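Local coordinates for protein dimethyl-sulfide monooxygenase (Hyphomicrobium sulfonivorans, PDB 6AK1) that oxidises dimethyl sulfide to methanethiol and formaldehyde as the large subunit of a two-component, NADH- and FMN-dependent monooxygenase, at residues Val60-Val65 and Asp78-Asn83; Ser16-Gly21 and Gly313-Ile318; Asp179-Asp184 and Cys214-Gln219; Arg117-Leu122 and Lys170-Ser175. All blocks are in the same frame, centred on the assembly; numbering follows the deposited sequence.

In the fold
The four contacts form two pairs in a TIM-barrel protein, with interaction 2 on the opposite side of the chain's centre from interactions 3 and 4. Interactions 1 and 2, centres 10 Å apart, touch: interaction 1 joins the loops on either side of helix 71-75, interaction 2 the loop after strand 6-12 to helix 305-316. Interaction 1 nests in the chain loop that interaction 2 closes. Interactions 4 and 3, centres 11 Å apart, follow in that order, tying helix 112-126 to helix 157-174 and the hairpin beyond it to the loop before strand 223-227. The first pair lies beside the probable cofactor site; interaction 3, about 44 Å from interaction 2 between centres, lies at the surface.

Interaction 1: residues Val60-Val65 and Asp78-Asn83; sequences VGVYDV and DQVPVN
Tyr63 and Gln79 meet with their flat groups nearly upright to each other, ring and amide planes 79° apart. The phenol OH donates to Gln79 OE1 over 2.7 Å, arriving from above the amide plane, 51° out of it, and not on a lone pair. Seen from the ring, OE1 lies at the edge, 3.2 Å from CE1 of Tyr63, while CB of Gln79 rests 3.8 Å from the same carbon. The glutamine reaches this edge because its chain runs extended beyond CG (chi2 -169°). Its other amide atom, NE2, donates to His17 O, so both ends of the amide are engaged and its rotation is fixed. A water ties the backbones beside the ring, accepting from Tyr63 N at 3.0 Å and donating to Asp78 O at 3.1 Å; it sits in the ring plane, at the edge. Further along, the methyls Val62 CG1 and Val80 CG2 touch at 4.4 Å. Trading the tyrosine for a phenylalanine would remove the hydroxyl and would probably leave Gln79 OE1 without this donor, the amide then held less firmly. The arrangement joins two irregular loops of the TIM barrel, one after strand 53-57 and the other after the short helix 71-75. Gln79 is about 8 Å, side chain to side chain, from Asp58, a probable FMN ligand, so the bond lies close to the likely cofactor site. Leu311 of helix 305-316 packs against Tyr63, Asp78 and Gln79, Met12 of strand 6-12 against Gln79 and Val82, and helix 140-146 against Val60.

Interaction 2: residues Ser16-Gly21 and Gly313-Ile318; sequences SHQSAG and GGWTGI
Trp315 brings the edge of its indole to the loop that follows strand 6-12 of the TIM barrel. Its CZ2 carbon is the point of contact, 4.0 Å from His17 O, which lies near the ring plane. The same carbon is 4.0 Å from Gln18 OE1, which approaches obliquely; amide and indole are tilted by 26°. Two oxygens thus approach the same ring carbon, in van der Waals contact. The CG of Gln18, placed beside the backbone N by chi1 (-59°), lies 3.9 Å above the centre of the His17 imidazole, and a bend at the second torsion brings OE1 to the indole. Farther out, that imidazole meets the ring of Phe10, and the ring of Tyr63 packs edge-to-face with Trp315. Met308, one of the earlier residues of helix 305-316, touches both Trp315 and Ala20. The His17 side chain is about 8 Å from those of Thr104 and Asp58, both probable FMN ligands, which puts the loop beside the likely cofactor pocket. The helix carrying the tryptophan stops just beyond it: Gly317 N still bonds to Gly313 O, but its positive phi leaves the helix. There Thr316 OG1 forms an ST turn, accepting from Ile318 N over 3.3 Å at 159°.

Interaction 3: residues Asp179-Asp184 and Cys214-Gln219; sequences DAVKRD and CEPSPQ
The guanidinium of Arg183 and the carboxylate of Glu215 meet edge to edge, nearly coplanar at 29°, in a side-on salt bridge that joins a beta-hairpin to a barrel loop. Two nitrogens grip one oxygen each. NE donates to Glu215 OE2 over 3.2 Å, almost exactly in the guanidinium plane and onto the syn lone pair; NH2 reaches OE1 over 2.8 Å, with more tilt, OE1 being met on its syn side. The hairpin pairs strand 181-184 with the antiparallel strand 189-191, in the excursion between helix 157-174 and strand 223-227 of the TIM barrel. Glu215 holds its CG in the crowded position between backbone N and carbonyl carbon (chi1 76°), then runs straight out across the valine. Val181 CG1 lies 3.6 Å from Glu215 OE2, and CG2 is 4.2 Å from CD of Pro216, so a small apolar patch backs the charged pair. Trp176 touches both Val181 and Pro216, and Phe190 of the second strand touches both Arg183 and Glu215. The bridge lies at the surface, far from the probable FMN site. At the hairpin's start Lys182 curls back, and its NZ donates to Asp179 O over 2.7 Å, nearly in line with the carbonyl (162°).

Interaction 4: residues Arg117-Leu122 and Lys170-Ser175; sequences RRLSTL and KLWEGS
Ser120 OG, set 3.1 Å from Trp172 NE1, is a polar atom with several neighbours: it is hydrogen-bonded to His212 NE2, its strongest partner, and to Ala116 O one turn back on its own helix. Trp172 NE1 is itself hydrogen-bonded to Ala116 O, so indole and hydroxyl share one backbone acceptor. The hydroxyl lies at the edge of the indole, near its plane, and is also 3.2 Å from Trp172 CD1. Round the same edge, on the six-membered ring, Leu119 makes the apolar half of the contact: its CD1 lies 3.9 Å from CZ2 of Trp172. The indole points to the other helix with CG beside its own backbone N (chi1 -75°), although its CB does not aim straight there. Replacing the indole by an alanine would probably cost Ala116 O one of its side-chain donors and open a gap beside Leu119. Within the same helix Arg117 O receives two bonds from Thr121, the residue after Ser120, one from N and one from OG1 at 2.8 Å, reaching it from opposite faces of its plane. The tryptophan's helix has a wider pi-type turn at 170-174: Lys170 O takes Gly174 N and, weakly, Ser175 N. Leu119 is about 9 Å, side chain to side chain, from Thr104, a probable FMN ligand. Helix 112-126 is the helix of the beta-alpha-beta crossover between the parallel barrel strands 100-106 and 130-135. Helix 157-174 packs on it further through Leu171, which touches Tyr113 and Ala116, and its Trp172 O bonds to Arg220, just before strand 223-227.

Interaction 1: residues Val60-Val65 and Asp78-Asn83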
# COMPACT_ATOMS: atom_id res chain seq x y z
N VAL A 60 12.33 -3.73 -5.00
CA VAL A 60 13.44 -4.66 -5.03
C VAL A 60 14.41 -4.28 -6.14
O VAL A 60 15.34 -5.02 -6.45
CB VAL A 60 12.96 -6.11 -5.18
CG1 VAL A 60 12.32 -6.59 -3.88
CG2 VAL A 60 11.99 -6.25 -6.34
N GLY A 61 14.20 -3.10 -6.74
CA GLY A 61 15.15 -2.51 -7.66
C GLY A 61 15.62 -1.16 -7.14
O GLY A 61 15.07 -0.61 -6.18
N VAL A 62 16.63 -0.60 -7.81
CA VAL A 62 17.27 0.64 -7.36
C VAL A 62 16.99 1.75 -8.36
O VAL A 62 16.66 1.51 -9.52
CB VAL A 62 18.78 0.47 -7.13
CG1 VAL A 62 19.04 -0.62 -6.03
CG2 VAL A 62 19.45 0.11 -8.45
N TYR A 63 17.12 2.99 -7.88
CA TYR A 63 16.89 4.19 -8.68
C TYR A 63 18.22 4.59 -9.30
O TYR A 63 19.03 5.30 -8.70
CB TYR A 63 16.29 5.30 -7.81
CG TYR A 63 14.86 5.01 -7.34
CD1 TYR A 63 14.61 4.06 -6.37
CD2 TYR A 63 13.78 5.70 -7.86
CE1 TYR A 63 13.31 3.80 -5.93
CE2 TYR A 63 12.48 5.45 -7.44
CZ TYR A 63 12.25 4.50 -6.47
OH TYR A 63 10.95 4.25 -6.05
N ASP A 64 18.46 4.11 -10.51
CA ASP A 64 19.73 4.33 -11.20
C ASP A 64 19.58 5.11 -12.51
O ASP A 64 20.45 5.02 -13.37
CB ASP A 64 20.42 2.99 -11.47
CG ASP A 64 19.52 1.98 -12.18
OD1 ASP A 64 18.42 2.36 -12.67
OD2 ASP A 64 19.91 0.80 -12.26
N VAL A 65 18.49 5.86 -12.68
CA VAL A 65 18.31 6.64 -13.91
C VAL A 65 19.09 7.95 -13.86
O VAL A 65 19.81 8.30 -14.81
CB VAL A 65 16.81 6.89 -14.16
CG1 VAL A 65 16.61 7.97 -15.24
CG2 VAL A 65 16.12 5.59 -14.55
N ASP A 78 18.00 6.95 -0.84
CA ASP A 78 16.70 7.06 -1.51
C ASP A 78 16.21 5.67 -1.91
O ASP A 78 16.48 5.17 -3.00
CB ASP A 78 16.80 7.99 -2.71
CG ASP A 78 17.35 9.36 -2.33
OD1 ASP A 78 16.64 10.09 -1.59
OD2 ASP A 78 18.49 9.67 -2.72
N GLN A 79 15.46 5.05 -0.98
CA GLN A 79 14.88 3.72 -1.10
C GLN A 79 15.94 2.64 -1.30
O GLN A 79 15.64 1.53 -1.75
CB GLN A 79 13.81 3.69 -2.20
CG GLN A 79 12.65 4.67 -1.89
CD GLN A 79 11.43 4.49 -2.80
OE1 GLN A 79 11.28 3.46 -3.47
NE2 GLN A 79 10.56 5.50 -2.84
N VAL A 80 17.19 2.96 -0.96
CA VAL A 80 18.25 1.97 -0.81
C VAL A 80 19.13 2.45 0.35
O VAL A 80 19.50 3.61 0.41
CB VAL A 80 19.05 1.77 -2.12
CG1 VAL A 80 19.74 3.06 -2.58
CG2 VAL A 80 20.08 0.63 -1.96
N PRO A 81 19.44 1.56 1.31
CA PRO A 81 19.01 0.16 1.45
C PRO A 81 17.52 0.01 1.71
O PRO A 81 16.89 0.92 2.23
CB PRO A 81 19.82 -0.34 2.66
CG PRO A 81 20.14 0.91 3.45
CD PRO A 81 20.35 1.97 2.41
N VAL A 82 16.95 -1.13 1.33
CA VAL A 82 15.54 -1.41 1.62
C VAL A 82 15.44 -2.86 2.11
O VAL A 82 15.95 -3.78 1.46
CB VAL A 82 14.65 -1.16 0.39
CG1 VAL A 82 15.19 -1.90 -0.81
CG2 VAL A 82 13.19 -1.58 0.67
N ASN A 83 14.82 -3.05 3.27
CA ASN A 83 14.63 -4.37 3.82
C ASN A 83 13.24 -4.93 3.48
O ASN A 83 12.34 -4.21 3.03
CB ASN A 83 14.84 -4.35 5.34
CG ASN A 83 16.31 -4.36 5.72
OD1 ASN A 83 17.18 -4.37 4.85
ND2 ASN A 83 16.59 -4.34 7.02
O HOH W 1 17.65 3.00 -4.96

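Interaction 2: residues Ser16-Gly21 and Gly313-Ile318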
# COMPACT_ATOMS: atom_id res chain seq x y z
N SER A 16 15.08 7.17 3.06
CA SER A 16 14.39 8.22 2.31
C SER A 16 13.31 7.59 1.43
O SER A 16 13.62 6.83 0.50
CB SER A 16 15.38 9.02 1.47
OG SER A 16 16.31 9.73 2.29
N HIS A 17 12.05 7.91 1.72
CA HIS A 17 10.92 7.29 1.06
C HIS A 17 10.30 8.25 0.05
O HIS A 17 10.46 8.08 -1.16
CB HIS A 17 9.87 6.86 2.10
CG HIS A 17 8.70 6.13 1.53
ND1 HIS A 17 7.50 6.00 2.21
CD2 HIS A 17 8.54 5.48 0.35
CE1 HIS A 17 6.65 5.30 1.47
NE2 HIS A 17 7.25 4.98 0.34
N GLN A 18 9.57 9.24 0.54
CA GLN A 18 8.97 10.27 -0.28
C GLN A 18 9.69 11.62 -0.17
O GLN A 18 9.33 12.55 -0.91
CB GLN A 18 7.49 10.45 0.08
CG GLN A 18 6.65 9.19 -0.09
CD GLN A 18 6.50 8.76 -1.56
OE1 GLN A 18 6.87 7.64 -1.94
NE2 GLN A 18 5.95 9.64 -2.38
N SER A 19 10.70 11.74 0.70
CA SER A 19 11.41 13.00 0.92
C SER A 19 12.92 12.77 0.88
O SER A 19 13.41 11.73 1.35
CB SER A 19 11.04 13.63 2.27
OG SER A 19 9.71 14.10 2.26
N ALA A 20 13.65 13.75 0.35
CA ALA A 20 15.10 13.64 0.16
C ALA A 20 15.83 14.53 1.16
O ALA A 20 15.44 15.68 1.36
CB ALA A 20 15.48 14.01 -1.27
N GLY A 21 16.89 14.00 1.78
CA GLY A 21 17.71 14.77 2.70
C GLY A 21 17.14 15.00 4.09
O GLY A 21 17.92 15.23 5.03
N GLY A 313 13.99 10.22 -11.28
CA GLY A 313 14.47 9.39 -12.37
C GLY A 313 13.79 8.03 -12.41
O GLY A 313 13.30 7.60 -13.46
N GLY A 314 13.75 7.34 -11.27
CA GLY A 314 13.07 6.06 -11.22
C GLY A 314 11.56 6.18 -11.38
O GLY A 314 10.92 5.33 -11.99
N TRP A 315 10.97 7.25 -10.83
CA TRP A 315 9.52 7.38 -10.88
C TRP A 315 9.03 7.73 -12.28
O TRP A 315 7.97 7.26 -12.69
CB TRP A 315 9.03 8.45 -9.91
CG TRP A 315 9.09 8.05 -8.50
CD1 TRP A 315 9.08 6.77 -7.99
CD2 TRP A 315 9.18 8.93 -7.38
NE1 TRP A 315 9.15 6.81 -6.62
CE2 TRP A 315 9.22 8.12 -6.22
CE3 TRP A 315 9.24 10.33 -7.24
CZ2 TRP A 315 9.31 8.67 -4.93
CZ3 TRP A 315 9.33 10.86 -5.97
CH2 TRP A 315 9.36 10.04 -4.83
N THR A 316 9.76 8.58 -13.02
CA THR A 316 9.29 9.05 -14.32
C THR A 316 10.11 8.55 -15.50
O THR A 316 9.63 8.62 -16.63
CB THR A 316 9.26 10.59 -14.36
OG1 THR A 316 10.60 11.09 -14.41
CG2 THR A 316 8.57 11.15 -13.13
N GLY A 317 11.33 8.06 -15.28
CA GLY A 317 12.20 7.69 -16.37
C GLY A 317 13.05 8.82 -16.94
O GLY A 317 13.84 8.58 -17.86
N ILE A 318 12.92 10.03 -16.43
CA ILE A 318 13.65 11.17 -16.97
C ILE A 318 14.93 11.36 -16.18
O ILE A 318 14.89 11.52 -14.96
CB ILE A 318 12.80 12.44 -16.95
CG1 ILE A 318 11.56 12.26 -17.82
CG2 ILE A 318 13.64 13.63 -17.38
CD1 ILE A 318 10.46 13.20 -17.42

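Interaction 3: residues Asp179-Asp184 and Cys214-Gln219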
# COMPACT_ATOMS: atom_id res chain seq x y z
N ASP A 179 -15.75 -25.75 7.55
CA ASP A 179 -15.79 -26.74 8.61
C ASP A 179 -14.83 -27.92 8.38
O ASP A 179 -14.98 -28.97 9.02
CB ASP A 179 -17.23 -27.22 8.83
CG ASP A 179 -17.66 -28.24 7.82
OD1 ASP A 179 -17.18 -28.17 6.67
OD2 ASP A 179 -18.47 -29.12 8.20
N ALA A 180 -13.83 -27.75 7.50
CA ALA A 180 -12.77 -28.74 7.37
C ALA A 180 -12.03 -28.94 8.68
O ALA A 180 -11.86 -30.08 9.15
CB ALA A 180 -11.79 -28.32 6.26
N VAL A 181 -11.56 -27.86 9.30
CA VAL A 181 -10.72 -27.95 10.48
C VAL A 181 -11.58 -28.27 11.70
O VAL A 181 -12.59 -27.61 11.95
CB VAL A 181 -9.92 -26.65 10.68
CG1 VAL A 181 -9.17 -26.69 12.01
CG2 VAL A 181 -8.93 -26.45 9.54
N LYS A 182 -11.17 -29.29 12.45
CA LYS A 182 -11.89 -29.74 13.64
C LYS A 182 -11.16 -29.43 14.93
O LYS A 182 -11.80 -29.11 15.93
CB LYS A 182 -12.13 -31.26 13.58
CG LYS A 182 -12.82 -31.76 12.34
CD LYS A 182 -14.18 -31.08 12.12
CE LYS A 182 -14.88 -31.68 10.91
NZ LYS A 182 -16.08 -30.89 10.53
N ARG A 183 -9.83 -29.55 14.93
CA ARG A 183 -8.99 -29.28 16.10
C ARG A 183 -9.50 -30.06 17.32
O ARG A 183 -9.52 -29.56 18.44
CB ARG A 183 -8.93 -27.77 16.39
CG ARG A 183 -7.99 -27.00 15.43
CD ARG A 183 -8.11 -25.48 15.48
NE ARG A 183 -7.00 -24.86 14.74
CZ ARG A 183 -5.82 -24.57 15.29
NH1 ARG A 183 -5.60 -24.84 16.58
NH2 ARG A 183 -4.85 -24.03 14.56
N ASP A 184 -9.92 -31.28 17.08
CA ASP A 184 -10.68 -32.06 18.06
C ASP A 184 -9.72 -33.03 18.75
O ASP A 184 -9.39 -34.09 18.21
CB ASP A 184 -11.82 -32.79 17.36
CG ASP A 184 -12.82 -33.44 18.32
OD1 ASP A 184 -12.41 -33.92 19.40
OD2 ASP A 184 -14.02 -33.50 17.98
N CYS A 214 -2.09 -23.93 4.13
CA CYS A 214 -2.50 -23.26 5.36
C CYS A 214 -3.99 -23.45 5.63
O CYS A 214 -4.81 -23.42 4.70
CB CYS A 214 -2.25 -21.74 5.31
SG CYS A 214 -0.59 -21.26 4.89
N GLU A 215 -4.34 -23.57 6.92
CA GLU A 215 -5.74 -23.62 7.29
C GLU A 215 -6.35 -22.23 7.18
O GLU A 215 -5.63 -21.23 7.15
CB GLU A 215 -5.91 -24.18 8.71
CG GLU A 215 -5.56 -23.21 9.83
CD GLU A 215 -5.75 -23.83 11.21
OE1 GLU A 215 -4.74 -24.27 11.80
OE2 GLU A 215 -6.90 -23.89 11.70
N PRO A 216 -7.68 -22.14 7.07
CA PRO A 216 -8.33 -20.82 6.92
C PRO A 216 -7.96 -19.86 8.05
O PRO A 216 -8.00 -20.22 9.23
CB PRO A 216 -9.82 -21.16 6.94
CG PRO A 216 -9.88 -22.52 6.37
CD PRO A 216 -8.63 -23.24 6.83
N SER A 217 -7.58 -18.65 7.66
CA SER A 217 -7.21 -17.57 8.55
C SER A 217 -8.41 -16.66 8.79
O SER A 217 -9.43 -16.76 8.10
CB SER A 217 -6.03 -16.79 7.95
OG SER A 217 -6.34 -16.30 6.64
N PRO A 218 -8.34 -15.77 9.80
CA PRO A 218 -9.53 -14.96 10.16
C PRO A 218 -10.18 -14.19 9.01
O PRO A 218 -11.41 -14.13 8.97
CB PRO A 218 -8.97 -14.02 11.23
CG PRO A 218 -7.94 -14.83 11.92
CD PRO A 218 -7.31 -15.71 10.85
N GLN A 219 -9.42 -13.60 8.09
CA GLN A 219 -9.99 -12.90 6.95
C GLN A 219 -10.05 -13.75 5.70
O GLN A 219 -10.73 -13.37 4.74
CB GLN A 219 -9.18 -11.63 6.63
CG GLN A 219 -9.35 -10.50 7.61
CD GLN A 219 -8.41 -9.35 7.30
OE1 GLN A 219 -8.84 -8.19 7.16
NE2 GLN A 219 -7.11 -9.65 7.18

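Interaction 4: residues Arg117-Leu122 and Lys170-Ser175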
# COMPACT_ATOMS: atom_id res chain seq x y z
N ARG A 117 1.03 -18.50 1.10
CA ARG A 117 1.35 -18.99 2.44
C ARG A 117 1.94 -17.88 3.30
O ARG A 117 1.62 -17.78 4.49
CB ARG A 117 2.32 -20.18 2.37
CG ARG A 117 2.60 -20.80 3.74
CD ARG A 117 3.58 -21.99 3.68
NE ARG A 117 4.96 -21.54 3.49
CZ ARG A 117 6.01 -22.10 4.07
NH1 ARG A 117 5.84 -23.14 4.87
NH2 ARG A 117 7.23 -21.62 3.85
N ARG A 118 2.80 -17.04 2.72
CA ARG A 118 3.41 -15.98 3.52
C ARG A 118 2.36 -14.99 4.00
O ARG A 118 2.44 -14.51 5.13
CB ARG A 118 4.50 -15.27 2.72
CG ARG A 118 5.63 -16.19 2.27
CD ARG A 118 6.63 -15.45 1.36
NE ARG A 118 7.30 -14.39 2.07
CZ ARG A 118 7.46 -13.15 1.64
NH1 ARG A 118 7.03 -12.77 0.44
NH2 ARG A 118 8.10 -12.29 2.42
N LEU A 119 1.37 -14.67 3.15
CA LEU A 119 0.33 -13.73 3.57
C LEU A 119 -0.66 -14.39 4.52
O LEU A 119 -1.08 -13.76 5.50
CB LEU A 119 -0.39 -13.16 2.35
CG LEU A 119 0.45 -12.16 1.53
CD1 LEU A 119 -0.14 -11.94 0.17
CD2 LEU A 119 0.59 -10.84 2.29
N SER A 120 -1.04 -15.65 4.26
CA SER A 120 -1.89 -16.39 5.20
C SER A 120 -1.24 -16.46 6.57
O SER A 120 -1.92 -16.29 7.59
CB SER A 120 -2.15 -17.83 4.72
OG SER A 120 -3.11 -17.89 3.69
N THR A 121 0.07 -16.72 6.61
CA THR A 121 0.79 -16.78 7.88
C THR A 121 0.67 -15.48 8.65
O THR A 121 0.44 -15.49 9.87
CB THR A 121 2.27 -17.13 7.64
OG1 THR A 121 2.36 -18.43 7.06
CG2 THR A 121 3.07 -17.10 8.93
N LEU A 122 0.78 -14.33 7.97
CA LEU A 122 0.63 -13.05 8.66
C LEU A 122 -0.81 -12.83 9.13
O LEU A 122 -1.04 -12.25 10.19
CB LEU A 122 1.07 -11.90 7.75
CG LEU A 122 2.58 -11.72 7.60
CD1 LEU A 122 2.88 -10.40 6.90
CD2 LEU A 122 3.27 -11.79 8.97
N LYS A 170 -8.46 -18.81 -5.09
CA LYS A 170 -8.84 -20.22 -4.97
C LYS A 170 -8.19 -20.85 -3.75
O LYS A 170 -8.85 -21.59 -3.00
CB LYS A 170 -8.44 -20.99 -6.24
CG LYS A 170 -9.29 -20.67 -7.46
CD LYS A 170 -8.83 -21.46 -8.70
CE LYS A 170 -9.65 -21.09 -9.94
NZ LYS A 170 -9.15 -21.79 -11.16
N LEU A 171 -6.91 -20.56 -3.53
CA LEU A 171 -6.23 -21.13 -2.37
C LEU A 171 -6.84 -20.63 -1.07
O LEU A 171 -7.14 -21.43 -0.16
CB LEU A 171 -4.74 -20.79 -2.44
CG LEU A 171 -3.99 -21.46 -3.59
CD1 LEU A 171 -2.62 -20.82 -3.81
CD2 LEU A 171 -3.86 -22.98 -3.36
N TRP A 172 -7.10 -19.32 -0.98
CA TRP A 172 -7.55 -18.70 0.27
C TRP A 172 -9.02 -18.98 0.57
O TRP A 172 -9.37 -19.23 1.73
CB TRP A 172 -7.34 -17.18 0.21
CG TRP A 172 -5.91 -16.71 0.37
CD1 TRP A 172 -4.92 -17.31 1.09
CD2 TRP A 172 -5.34 -15.54 -0.21
NE1 TRP A 172 -3.76 -16.58 1.01
CE2 TRP A 172 -3.99 -15.48 0.21
CE3 TRP A 172 -5.83 -14.52 -1.04
CZ2 TRP A 172 -3.12 -14.44 -0.17
CZ3 TRP A 172 -4.96 -13.48 -1.42
CH2 TRP A 172 -3.62 -13.46 -0.98
N GLU A 173 -9.88 -18.92 -0.44
CA GLU A 173 -11.33 -19.01 -0.27
C GLU A 173 -11.91 -20.40 -0.53
O GLU A 173 -12.81 -20.83 0.19
CB GLU A 173 -12.05 -18.01 -1.19
CG GLU A 173 -11.67 -16.55 -0.96
CD GLU A 173 -12.21 -15.98 0.35
OE1 GLU A 173 -13.20 -16.53 0.88
OE2 GLU A 173 -11.65 -14.98 0.84
N GLY A 174 -11.42 -21.11 -1.55
CA GLY A 174 -12.07 -22.34 -1.98
C GLY A 174 -11.47 -23.65 -1.51
O GLY A 174 -12.18 -24.64 -1.33
N SER A 175 -10.15 -23.66 -1.30
CA SER A 175 -9.44 -24.93 -1.11
C SER A 175 -9.88 -25.64 0.17
O SER A 175 -10.10 -26.86 0.16
CB SER A 175 -7.94 -24.69 -1.11
OG SER A 175 -7.28 -25.93 -0.99